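Long-range contacts in putative outer membrane protein (LpxR) (PDB 3FID), which probably removes acyl chains from lipid A in the bacterial outer membrane, as a zinc-binding lipid A deacylase of beta-barrel fold: residues A[168-172]-A[200-204]; A[183-189]-A[215-221]; A[222-228]-A[250-256]. All coordinates share one frame; numbering follows the deposited sequence.

Interaction 1. Residues A[168-172]-A[200-204]; sequences VSAVG and GLLSR. With CXE (pentaethylene glycol monodecyl ether), chain M.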
loop_
_atom_site.group_PDB
_atom_site.type_symbol
_atom_site.label_atom_id
_atom_site.label_comp_id
_atom_site.label_asym_id
_atom_site.label_seq_id
_atom_site.Cartn_x
_atom_site.Cartn_y
_atom_site.Cartn_z
ATOM N N VAL A 168 13.695 -3.023 -8.625
ATOM C CA VAL A 168 12.883 -4.135 -9.134
ATOM C C VAL A 168 12.217 -4.843 -7.947
ATOM O O VAL A 168 12.857 -5.065 -6.907
ATOM C CB VAL A 168 13.750 -5.162 -9.936
ATOM C CG1 VAL A 168 12.874 -6.319 -10.467
ATOM C CG2 VAL A 168 14.437 -4.458 -11.094
ATOM N N SER A 169 10.934 -5.172 -8.099
ATOM C CA SER A 169 10.196 -5.871 -7.060
ATOM C C SER A 169 9.520 -7.088 -7.618
ATOM O O SER A 169 9.199 -7.141 -8.799
ATOM C CB SER A 169 9.130 -4.965 -6.454
ATOM O OG SER A 169 9.743 -3.990 -5.625
ATOM N N ALA A 170 9.242 -8.047 -6.749
ATOM C CA ALA A 170 8.588 -9.271 -7.173
ATOM C C ALA A 170 7.710 -9.805 -6.045
ATOM O O ALA A 170 8.112 -9.814 -4.858
ATOM C CB ALA A 170 9.637 -10.301 -7.596
ATOM N N VAL A 171 6.499 -10.215 -6.409
ATOM C CA VAL A 171 5.567 -10.869 -5.484
ATOM C C VAL A 171 5.070 -12.146 -6.155
ATOM O O VAL A 171 4.784 -12.152 -7.343
ATOM C CB VAL A 171 4.358 -9.939 -5.114
ATOM C CG1 VAL A 171 3.381 -10.628 -4.181
ATOM C CG2 VAL A 171 4.878 -8.661 -4.440
ATOM N N GLY A 172 4.993 -13.228 -5.382
ATOM C CA GLY A 172 4.405 -14.468 -5.887
ATOM C C GLY A 172 3.535 -15.145 -4.847
ATOM O O GLY A 172 3.513 -14.739 -3.680
ATOM N N GLY A 200 3.122 -0.653 -3.701
ATOM C CA GLY A 200 2.209 -1.801 -3.721
ATOM C C GLY A 200 2.390 -2.634 -2.472
ATOM O O GLY A 200 2.372 -2.100 -1.347
ATOM N N LEU A 201 2.575 -3.944 -2.653
ATOM C CA LEU A 201 2.725 -4.839 -1.497
ATOM C C LEU A 201 4.113 -4.724 -0.839
ATOM O O LEU A 201 4.390 -5.367 0.179
ATOM C CB LEU A 201 2.409 -6.281 -1.922
ATOM C CG LEU A 201 0.931 -6.522 -2.316
ATOM C CD1 LEU A 201 0.761 -7.907 -2.996
ATOM C CD2 LEU A 201 -0.036 -6.385 -1.168
ATOM N N LEU A 202 4.988 -3.915 -1.436
ATOM C CA LEU A 202 6.297 -3.644 -0.854
ATOM C C LEU A 202 6.320 -2.252 -0.183
ATOM O O LEU A 202 7.353 -1.810 0.305
ATOM C CB LEU A 202 7.419 -3.771 -1.921
ATOM C CG LEU A 202 8.039 -5.119 -2.346
ATOM C CD1 LEU A 202 8.837 -5.807 -1.220
ATOM C CD2 LEU A 202 6.974 -6.069 -2.951
ATOM N N SER A 203 5.171 -1.582 -0.106
ATOM C CA SER A 203 5.134 -0.273 0.518
ATOM C C SER A 203 5.418 -0.408 2.029
ATOM O O SER A 203 5.076 -1.419 2.664
ATOM C CB SER A 203 3.823 0.454 0.175
ATOM O OG SER A 203 2.753 0.043 0.999
ATOM N N ARG A 204 6.106 0.571 2.595
ATOM C CA ARG A 204 6.604 0.379 3.952
ATOM C C ARG A 204 5.532 0.723 4.994
ATOM O O ARG A 204 5.636 0.294 6.146
ATOM C CB ARG A 204 7.935 1.095 4.153
ATOM C CG ARG A 204 9.129 0.396 3.396
ATOM C CD ARG A 204 9.758 -0.668 4.302
ATOM N NE ARG A 204 10.573 0.021 5.294
ATOM C CZ ARG A 204 10.947 -0.472 6.463
ATOM N NH1 ARG A 204 10.565 -1.689 6.850
ATOM N NH2 ARG A 204 11.676 0.276 7.259
HETATM C C1 CXE M . 26.222 -8.507 -5.723
HETATM C C2 CXE M . 25.133 -8.650 -6.768
HETATM C C3 CXE M . 24.702 -7.291 -7.322
HETATM C C4 CXE M . 23.195 -7.216 -7.567
HETATM C C5 CXE M . 22.832 -6.128 -8.576
HETATM C C6 CXE M . 21.351 -5.775 -8.461
HETATM C C7 CXE M . 20.967 -4.474 -9.170
HETATM C C8 CXE M . 19.449 -4.410 -9.364
HETATM C C9 CXE M . 18.904 -3.001 -9.606
HETATM C C10 CXE M . 17.883 -3.000 -10.740
HETATM O O11 CXE M . 17.287 -1.711 -10.869
HETATM C C12 CXE M . 17.006 -1.347 -12.232
HETATM C C13 CXE M . 15.507 -1.086 -12.463
HETATM O O14 CXE M . 15.296 0.033 -13.333
HETATM C C15 CXE M . 13.921 0.411 -13.456
HETATM C C16 CXE M . 13.763 1.921 -13.667
HETATM O O17 CXE M . 12.654 2.165 -14.545
HETATM C C18 CXE M . 11.780 3.236 -14.160
HETATM C C19 CXE M . 10.597 3.333 -15.130
HETATM O O20 CXE M . 9.345 3.155 -14.450
HETATM C C21 CXE M . 8.206 3.066 -15.313
HETATM C C22 CXE M . 7.303 4.255 -15.008
HETATM O O23 CXE M . 6.074 4.205 -15.726
HETATM C C24 CXE M . 5.552 5.511 -15.966
HETATM C C25 CXE M . 5.291 5.661 -17.449
HETATM O O26 CXE M . 4.955 7.008 -17.734
#
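S169 and V171 of a barrel strand meet L201 and L202 of the loop between helix 191-194 and strand 215-228 in a buried, apolar contact of side chain against side chain. The centre of the contact lies about 9 Å from that of the chain. V171 meets both leucines, one methyl for each: CG2 of V171 lies 3.7 Å from CD2 of L202, and CG1 of V171 lies 4.0 Å from CD1 of L201. With CG1 anti to the backbone N (chi1 179°), CG1 is directed at L201 and CG2 at L202. V171 crosses L201 at about a right angle and slides past L202 in the opposite direction. The arrangement illustrates how a loop can fold into an outer-membrane beta-barrel and pack on the inward residues of its wall, here alternate residues of strand 160-173. Outward, V168 instead reaches the detergent, its CG2 3.8 Å from C10 of the pentaethylene glycol monodecyl ether. S169 OG approaches CG of L202 at 3.9 Å, but its stronger hydrogen bond goes to E167 OE1. The loop turns through a short 3-10 segment, where the backbone N of S203 bonds to O of G200 at 3.1 Å. L201 N bonds to Y178 OH and L202 O to R100 NH2, backbone to side chain, tying the loop to the wall. L201 also comes within about 6 Å, side chain to side chain, of the zinc ligands H84 and D104.

Interaction 2. Residues A[183-189]-A[215-221]; sequences ATVALGN and LIYKVFA. With CXE (pentaethylene glycol monodecyl ether), chain K.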
loop_
_atom_site.group_PDB
_atom_site.type_symbol
_atom_site.label_atom_id
_atom_site.label_comp_id
_atom_site.label_asym_id
_atom_site.label_seq_id
_atom_site.Cartn_x
_atom_site.Cartn_y
_atom_site.Cartn_z
ATOM N N ALA A 183 11.227 3.664 -9.938
ATOM C CA ALA A 183 12.257 4.453 -9.281
ATOM C C ALA A 183 11.602 5.474 -8.365
ATOM O O ALA A 183 10.475 5.882 -8.602
ATOM C CB ALA A 183 13.171 5.134 -10.326
ATOM N N THR A 184 12.334 5.890 -7.330
ATOM C CA THR A 184 11.894 6.929 -6.428
ATOM C C THR A 184 13.025 7.950 -6.422
ATOM O O THR A 184 14.176 7.565 -6.570
ATOM C CB THR A 184 11.682 6.341 -4.989
ATOM O OG1 THR A 184 10.725 5.265 -5.036
ATOM C CG2 THR A 184 11.178 7.404 -3.992
ATOM N N VAL A 185 12.691 9.234 -6.321
ATOM C CA VAL A 185 13.684 10.254 -5.961
ATOM C C VAL A 185 13.307 10.799 -4.592
ATOM O O VAL A 185 12.118 10.888 -4.250
ATOM C CB VAL A 185 13.783 11.392 -7.015
ATOM C CG1 VAL A 185 14.502 10.856 -8.258
ATOM C CG2 VAL A 185 12.392 11.962 -7.381
ATOM N N ALA A 186 14.306 11.112 -3.783
ATOM C CA ALA A 186 14.052 11.597 -2.434
ATOM C C ALA A 186 15.091 12.616 -2.022
ATOM O O ALA A 186 16.246 12.572 -2.469
ATOM C CB ALA A 186 14.029 10.438 -1.428
ATOM N N LEU A 187 14.664 13.534 -1.176
ATOM C CA LEU A 187 15.587 14.381 -0.449
ATOM C C LEU A 187 15.229 14.363 1.024
ATOM O O LEU A 187 14.045 14.255 1.384
ATOM C CB LEU A 187 15.549 15.795 -1.015
ATOM C CG LEU A 187 14.427 16.753 -0.707
ATOM C CD1 LEU A 187 14.793 17.555 0.565
ATOM C CD2 LEU A 187 14.281 17.695 -1.914
ATOM N N GLY A 188 16.232 14.526 1.879
ATOM C CA GLY A 188 16.021 14.358 3.327
ATOM C C GLY A 188 17.331 14.498 4.079
ATOM O O GLY A 188 18.387 14.624 3.462
ATOM N N ASN A 189 17.271 14.464 5.405
ATOM C CA ASN A 189 18.501 14.568 6.216
ATOM C C ASN A 189 19.098 13.239 6.640
ATOM O O ASN A 189 20.053 13.203 7.420
ATOM C CB ASN A 189 18.306 15.535 7.398
ATOM C CG ASN A 189 17.356 15.012 8.436
ATOM O OD1 ASN A 189 16.598 14.071 8.188
ATOM N ND2 ASN A 189 17.390 15.614 9.623
ATOM N N LEU A 215 15.780 15.511 14.737
ATOM C CA LEU A 215 15.000 15.858 13.548
ATOM C C LEU A 215 15.214 14.834 12.432
ATOM O O LEU A 215 16.338 14.484 12.074
ATOM C CB LEU A 215 15.348 17.267 13.027
ATOM C CG LEU A 215 14.582 17.803 11.803
ATOM C CD1 LEU A 215 13.121 18.207 12.101
ATOM C CD2 LEU A 215 15.335 18.938 11.128
ATOM N N ILE A 216 14.096 14.389 11.877
ATOM C CA ILE A 216 14.109 13.551 10.708
ATOM C C ILE A 216 13.121 14.142 9.719
ATOM O O ILE A 216 12.021 14.618 10.096
ATOM C CB ILE A 216 13.789 12.082 11.074
ATOM C CG1 ILE A 216 14.133 11.147 9.900
ATOM C CG2 ILE A 216 12.308 11.929 11.531
ATOM C CD1 ILE A 216 14.160 9.692 10.291
ATOM N N TYR A 217 13.541 14.202 8.464
ATOM C CA TYR A 217 12.621 14.602 7.392
ATOM C C TYR A 217 12.962 13.990 6.039
ATOM O O TYR A 217 14.114 13.652 5.761
ATOM C CB TYR A 217 12.480 16.126 7.279
ATOM C CG TYR A 217 13.704 16.817 6.756
ATOM C CD1 TYR A 217 14.668 17.345 7.648
ATOM C CD2 TYR A 217 13.908 16.954 5.376
ATOM C CE1 TYR A 217 15.807 17.973 7.170
ATOM C CE2 TYR A 217 15.038 17.588 4.889
ATOM C CZ TYR A 217 15.982 18.084 5.775
ATOM O OH TYR A 217 17.091 18.701 5.251
ATOM N N LYS A 218 11.940 13.845 5.197
ATOM C CA LYS A 218 12.107 13.189 3.905
ATOM C C LYS A 218 10.961 13.632 3.015
ATOM O O LYS A 218 9.834 13.748 3.497
ATOM C CB LYS A 218 12.091 11.660 4.088
ATOM C CG LYS A 218 12.132 10.851 2.767
ATOM C CD LYS A 218 12.195 9.338 3.003
ATOM C CE LYS A 218 12.083 8.591 1.644
ATOM N NZ LYS A 218 12.091 7.106 1.898
ATOM N N VAL A 219 11.256 13.943 1.743
ATOM C CA VAL A 219 10.227 14.231 0.757
ATOM C C VAL A 219 10.551 13.384 -0.454
ATOM O O VAL A 219 11.715 13.240 -0.799
ATOM C CB VAL A 219 10.185 15.720 0.351
ATOM C CG1 VAL A 219 9.038 15.963 -0.585
ATOM C CG2 VAL A 219 10.044 16.648 1.610
ATOM N N PHE A 220 9.548 12.780 -1.087
ATOM C CA PHE A 220 9.842 11.810 -2.134
ATOM C C PHE A 220 8.747 11.764 -3.177
ATOM O O PHE A 220 7.598 12.166 -2.919
ATOM C CB PHE A 220 10.050 10.377 -1.564
ATOM C CG PHE A 220 8.796 9.801 -0.988
ATOM C CD1 PHE A 220 8.438 10.072 0.335
ATOM C CD2 PHE A 220 7.930 9.060 -1.786
ATOM C CE1 PHE A 220 7.228 9.586 0.869
ATOM C CE2 PHE A 220 6.726 8.571 -1.266
ATOM C CZ PHE A 220 6.374 8.851 0.068
ATOM N N ALA A 221 9.124 11.277 -4.347
ATOM C CA ALA A 221 8.201 11.056 -5.456
ATOM C C ALA A 221 8.717 9.842 -6.227
ATOM O O ALA A 221 9.925 9.727 -6.463
ATOM C CB ALA A 221 8.153 12.308 -6.336
HETATM C C1 CXE K . 12.573 15.224 -4.424
HETATM C C2 CXE K . 11.170 14.667 -4.288
HETATM C C3 CXE K . 10.132 15.522 -5.016
HETATM C C4 CXE K . 9.582 16.636 -4.125
HETATM C C5 CXE K . 8.458 17.447 -4.756
HETATM C C6 CXE K . 7.405 17.784 -3.699
HETATM C C7 CXE K . 6.723 19.142 -3.882
HETATM C C8 CXE K . 5.645 19.329 -2.819
HETATM C C9 CXE K . 4.784 20.566 -3.036
HETATM C C10 CXE K . 3.790 20.731 -1.889
HETATM O O11 CXE K . 3.141 22.002 -1.961
HETATM C C12 CXE K . 2.034 22.094 -1.060
HETATM C C13 CXE K . 1.077 23.204 -1.495
HETATM O O14 CXE K . -0.067 23.243 -0.630
HETATM C C15 CXE K . -1.291 23.530 -1.310
HETATM C C16 CXE K . -1.820 22.265 -1.990
HETATM O O17 CXE K . -3.160 22.456 -2.454
HETATM C C18 CXE K . -3.269 22.367 -3.875
HETATM C C19 CXE K . -4.597 22.956 -4.331
HETATM O O20 CXE K . -5.297 23.457 -3.193
#
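Two neighbouring strands of the barrel wall pair antiparallel here, through parts of strands 176-188 and 215-228. V185 with A221 and L187 with V219 are hydrogen-bonded pairs, each closed by two N-H...O bonds; V185 N to A221 O, for example, spans 2.8 Å. A186 with F220 and G188 with K218 are the intervening non-hydrogen-bonded pairs. As in outer-membrane barrels generally, the residues alternate between two surfaces. V185, L187, V219 and A221 line the lipid-facing side, where V219 CG1 lies 3.6 Å from C4 of a bound pentaethylene glycol monodecyl ether; K218 points inward, and its NZ bonds to N197 and to the carbonyl of F193. Where strand 176-188 ends, N189 continues the pairing with both backbone and side chain: its N donates to Y217 O, N189 OD1 accepts from Y217 N at 3.1 Å, the donor standing well above the carbonyl plane, and N189 ND2 gives to L215 O at 2.9 Å. The two side-chain bonds fix the rotation of the amide, which stacks on the Y217 ring with the planes 26° apart. N189 CB reaches CE1 of Y217 at 3.5 Å. For Y217, chi1 of 70° swings the ring across G188 and N189; L187 CD1 meets the ring edge at CE2, 4.3 Å away.

Interaction 3. Residues A[222-228]-A[250-256]; sequences GVERREV and KTVDEYR. With CXE (pentaethylene glycol monodecyl ether), chain L; CXE (pentaethylene glycol monodecyl ether), chain M.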
loop_
_atom_site.group_PDB
_atom_site.type_symbol
_atom_site.label_atom_id
_atom_site.label_comp_id
_atom_site.label_asym_id
_atom_site.label_seq_id
_atom_site.Cartn_x
_atom_site.Cartn_y
_atom_site.Cartn_z
ATOM N N GLY A 222 7.823 8.910 -6.584
ATOM C CA GLY A 222 8.225 7.691 -7.310
ATOM C C GLY A 222 7.095 7.102 -8.131
ATOM O O GLY A 222 5.933 7.431 -7.923
ATOM N N VAL A 223 7.448 6.221 -9.056
ATOM C CA VAL A 223 6.483 5.468 -9.871
ATOM C C VAL A 223 7.066 4.085 -10.076
ATOM O O VAL A 223 8.299 3.925 -10.235
ATOM C CB VAL A 223 6.149 6.147 -11.229
ATOM C CG1 VAL A 223 7.429 6.455 -12.084
ATOM C CG2 VAL A 223 5.131 5.328 -12.019
ATOM N N GLU A 224 6.192 3.082 -10.054
ATOM C CA GLU A 224 6.581 1.726 -10.342
ATOM C C GLU A 224 5.605 1.132 -11.342
ATOM O O GLU A 224 4.413 1.231 -11.166
ATOM C CB GLU A 224 6.587 0.870 -9.063
ATOM C CG GLU A 224 6.930 -0.601 -9.338
ATOM C CD GLU A 224 6.761 -1.509 -8.121
ATOM O OE1 GLU A 224 5.643 -1.988 -7.842
ATOM O OE2 GLU A 224 7.768 -1.750 -7.436
ATOM N N ARG A 225 6.113 0.530 -12.406
ATOM C CA ARG A 225 5.231 -0.205 -13.315
ATOM C C ARG A 225 5.213 -1.680 -12.954
ATOM O O ARG A 225 6.263 -2.332 -12.941
ATOM C CB ARG A 225 5.722 -0.041 -14.769
ATOM C CG ARG A 225 4.996 -0.995 -15.749
ATOM C CD ARG A 225 5.017 -0.402 -17.155
ATOM N NE ARG A 225 4.277 0.849 -17.181
ATOM C CZ ARG A 225 4.134 1.616 -18.250
ATOM N NH1 ARG A 225 4.690 1.252 -19.403
ATOM N NH2 ARG A 225 3.442 2.744 -18.173
ATOM N N ARG A 226 4.041 -2.259 -12.731
ATOM C CA ARG A 226 4.064 -3.710 -12.549
ATOM C C ARG A 226 3.310 -4.514 -13.575
ATOM O O ARG A 226 2.302 -4.061 -14.129
ATOM C CB ARG A 226 3.674 -4.107 -11.132
ATOM C CG ARG A 226 2.386 -3.530 -10.679
ATOM C CD ARG A 226 2.334 -3.710 -9.151
ATOM N NE ARG A 226 0.987 -3.580 -8.636
ATOM C CZ ARG A 226 0.533 -2.544 -7.922
ATOM N NH1 ARG A 226 -0.720 -2.560 -7.460
ATOM N NH2 ARG A 226 1.310 -1.515 -7.644
ATOM N N GLU A 227 3.863 -5.686 -13.871
ATOM C CA GLU A 227 3.274 -6.619 -14.828
ATOM C C GLU A 227 2.599 -7.693 -14.001
ATOM O O GLU A 227 3.258 -8.430 -13.282
ATOM C CB GLU A 227 4.360 -7.226 -15.701
ATOM C CG GLU A 227 3.830 -7.942 -16.906
ATOM C CD GLU A 227 3.182 -6.992 -17.934
ATOM O OE1 GLU A 227 2.543 -7.551 -18.857
ATOM O OE2 GLU A 227 3.299 -5.725 -17.803
ATOM N N VAL A 228 1.277 -7.745 -14.096
ATOM C CA VAL A 228 0.462 -8.458 -13.121
ATOM C C VAL A 228 0.070 -9.826 -13.706
ATOM O O VAL A 228 -0.502 -9.909 -14.811
ATOM C CB VAL A 228 -0.800 -7.626 -12.750
ATOM C CG1 VAL A 228 -1.692 -8.396 -11.748
ATOM C CG2 VAL A 228 -0.397 -6.261 -12.160
ATOM N N LYS A 250 -3.004 -6.162 -17.368
ATOM C CA LYS A 250 -1.735 -6.771 -17.032
ATOM C C LYS A 250 -0.642 -5.765 -16.681
ATOM O O LYS A 250 0.332 -6.136 -16.051
ATOM C CB LYS A 250 -1.295 -7.714 -18.155
ATOM C CG LYS A 250 -2.376 -8.799 -18.369
ATOM C CD LYS A 250 -1.773 -10.170 -18.480
ATOM C CE LYS A 250 -1.674 -10.642 -19.925
ATOM N NZ LYS A 250 -2.958 -11.194 -20.419
ATOM N N THR A 251 -0.799 -4.510 -17.094
ATOM C CA THR A 251 0.169 -3.462 -16.775
ATOM C C THR A 251 -0.482 -2.406 -15.900
ATOM O O THR A 251 -1.508 -1.799 -16.269
ATOM C CB THR A 251 0.775 -2.834 -18.058
ATOM O OG1 THR A 251 1.284 -3.890 -18.882
ATOM C CG2 THR A 251 1.897 -1.934 -17.702
ATOM N N VAL A 252 0.112 -2.212 -14.716
ATOM C CA VAL A 252 -0.449 -1.326 -13.698
ATOM C C VAL A 252 0.694 -0.440 -13.147
ATOM O O VAL A 252 1.743 -0.938 -12.729
ATOM C CB VAL A 252 -1.154 -2.150 -12.547
ATOM C CG1 VAL A 252 -1.538 -1.237 -11.369
ATOM C CG2 VAL A 252 -2.403 -2.866 -13.058
ATOM N N ASP A 253 0.481 0.867 -13.160
ATOM C CA ASP A 253 1.453 1.828 -12.634
ATOM C C ASP A 253 0.974 2.351 -11.306
ATOM O O ASP A 253 -0.228 2.591 -11.123
ATOM C CB ASP A 253 1.602 3.019 -13.582
ATOM C CG ASP A 253 2.215 2.636 -14.907
ATOM O OD1 ASP A 253 2.851 1.572 -14.982
ATOM O OD2 ASP A 253 2.048 3.415 -15.870
ATOM N N GLU A 254 1.915 2.539 -10.381
ATOM C CA GLU A 254 1.623 3.134 -9.070
ATOM C C GLU A 254 2.512 4.355 -8.809
ATOM O O GLU A 254 3.755 4.262 -8.876
ATOM C CB GLU A 254 1.807 2.114 -7.943
ATOM C CG GLU A 254 1.499 2.706 -6.522
ATOM C CD GLU A 254 1.540 1.665 -5.438
ATOM O OE1 GLU A 254 0.945 0.600 -5.637
ATOM O OE2 GLU A 254 2.131 1.924 -4.365
ATOM N N TYR A 255 1.877 5.484 -8.518
ATOM C CA TYR A 255 2.572 6.741 -8.231
ATOM C C TYR A 255 2.455 7.049 -6.750
ATOM O O TYR A 255 1.394 6.845 -6.158
ATOM C CB TYR A 255 1.910 7.881 -9.008
ATOM C CG TYR A 255 2.093 7.756 -10.487
ATOM C CD1 TYR A 255 3.119 8.452 -11.125
ATOM C CD2 TYR A 255 1.241 6.946 -11.270
ATOM C CE1 TYR A 255 3.305 8.369 -12.488
ATOM C CE2 TYR A 255 1.422 6.853 -12.652
ATOM C CZ TYR A 255 2.468 7.559 -13.245
ATOM O OH TYR A 255 2.714 7.488 -14.607
ATOM N N ARG A 256 3.532 7.550 -6.142
ATOM C CA ARG A 256 3.519 7.880 -4.713
ATOM C C ARG A 256 4.303 9.175 -4.547
ATOM O O ARG A 256 5.432 9.279 -5.035
ATOM C CB ARG A 256 4.190 6.794 -3.842
ATOM C CG ARG A 256 3.637 5.383 -3.991
ATOM C CD ARG A 256 4.078 4.460 -2.823
ATOM N NE ARG A 256 2.943 3.561 -2.582
ATOM C CZ ARG A 256 2.127 3.527 -1.519
ATOM N NH1 ARG A 256 1.144 2.651 -1.536
ATOM N NH2 ARG A 256 2.287 4.305 -0.434
HETATM C C1 CXE L . 11.995 8.698 -12.843
HETATM C C2 CXE L . 12.013 9.323 -11.457
HETATM C C3 CXE L . 10.710 9.032 -10.728
HETATM C C4 CXE L . 9.856 10.270 -10.503
HETATM C C5 CXE L . 8.412 9.990 -10.923
HETATM C C6 CXE L . 7.406 10.437 -9.863
HETATM C C7 CXE L . 6.103 10.847 -10.511
HETATM C C8 CXE L . 5.081 11.282 -9.490
HETATM C C9 CXE L . 4.243 12.419 -10.044
HETATM C C10 CXE L . 2.764 12.061 -10.177
HETATM O O11 CXE L . 2.223 12.797 -11.272
HETATM C C12 CXE L . 0.854 12.516 -11.577
HETATM C C13 CXE L . 0.680 11.228 -12.378
HETATM O O14 CXE L . 1.075 11.427 -13.738
HETATM C C15 CXE L . 0.705 10.336 -14.588
HETATM C C1 CXE M . 26.222 -8.507 -5.723
HETATM C C2 CXE M . 25.133 -8.650 -6.768
HETATM C C3 CXE M . 24.702 -7.291 -7.322
HETATM C C4 CXE M . 23.195 -7.216 -7.567
HETATM C C5 CXE M . 22.832 -6.128 -8.576
HETATM C C6 CXE M . 21.351 -5.775 -8.461
HETATM C C7 CXE M . 20.967 -4.474 -9.170
HETATM C C8 CXE M . 19.449 -4.410 -9.364
HETATM C C9 CXE M . 18.904 -3.001 -9.606
HETATM C C10 CXE M . 17.883 -3.000 -10.740
HETATM O O11 CXE M . 17.287 -1.711 -10.869
HETATM C C12 CXE M . 17.006 -1.347 -12.232
HETATM C C13 CXE M . 15.507 -1.086 -12.463
HETATM O O14 CXE M . 15.296 0.033 -13.333
HETATM C C15 CXE M . 13.921 0.411 -13.456
HETATM C C16 CXE M . 13.763 1.921 -13.667
HETATM O O17 CXE M . 12.654 2.165 -14.545
HETATM C C18 CXE M . 11.780 3.236 -14.160
HETATM C C19 CXE M . 10.597 3.333 -15.130
HETATM O O20 CXE M . 9.345 3.155 -14.450
HETATM C C21 CXE M . 8.206 3.066 -15.313
HETATM C C22 CXE M . 7.303 4.255 -15.008
HETATM O O23 CXE M . 6.074 4.205 -15.726
HETATM C C24 CXE M . 5.552 5.511 -15.966
HETATM C C25 CXE M . 5.291 5.661 -17.449
HETATM O O26 CXE M . 4.955 7.008 -17.734
#
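V223 and Y255 lie side by side as a non-hydrogen-bonded pair in an antiparallel strand pair of the beta-barrel. Alternate residues bond across it: G222 with R256, E224 with E254 and R226 with V252 each exchange two N-H...O bonds, and V228 N reaches K250 O at 2.7 Å. Those between bond to the strands beyond, V223 to A183 and Y255 to K274 among them. On the outer surface R225 grips D253 side-on: R225 NE bonds to D253 OD1 at 2.7 Å and R225 NH2 to D253 OD2 at 2.8 Å. Both oxygens use their syn lone pairs, and the guanidinium and carboxylate are nearly coplanar. A bend at chi3 (-63°) turns the arginine end back onto its neighbour. T251 OG1 likewise donates to E227 OE2. Inward, E254 divides its carboxylate: E254 OE1 takes R226 NH2 at 2.9 Å, from above the carboxylate plane, whereas E254 OE2 takes R256 NE at 2.6 Å and also the backbone N of G200. This network would probably stabilise the buried carboxylate as an anion. R256 NH2 has a further partner in N289, and R226 makes a cation-pi contact with Y178. The Y255 ring has C13, in the glycol part of a detergent molecule, over one face; over the opposite face V223 CG2 makes a CH-pi contact, 3.7 Å from the ring centroid.

In the fold
In chain order, interaction 1 closes before interaction 3 opens, while the segments of interactions 1 and 2 alternate. Interactions 2 and 3 occupy successive parts of strand 215-228, which pairs with strand 176-188 on one side and strand 251-263 on the other; their centres are about 20 Å apart, yet A183 N reaches V223 O at 3.0 Å. Interaction 1, centred about 10 Å from the centre of interaction 3, brings the loop to the inner side of that wall, where S203 CB packs against R256 NH1. The set exemplifies a general principle of membrane barrels, that continuous strand pairing builds the wall; in this protein detergent lies along its outside, and charged residues and an infolded loop occupy part of the interior.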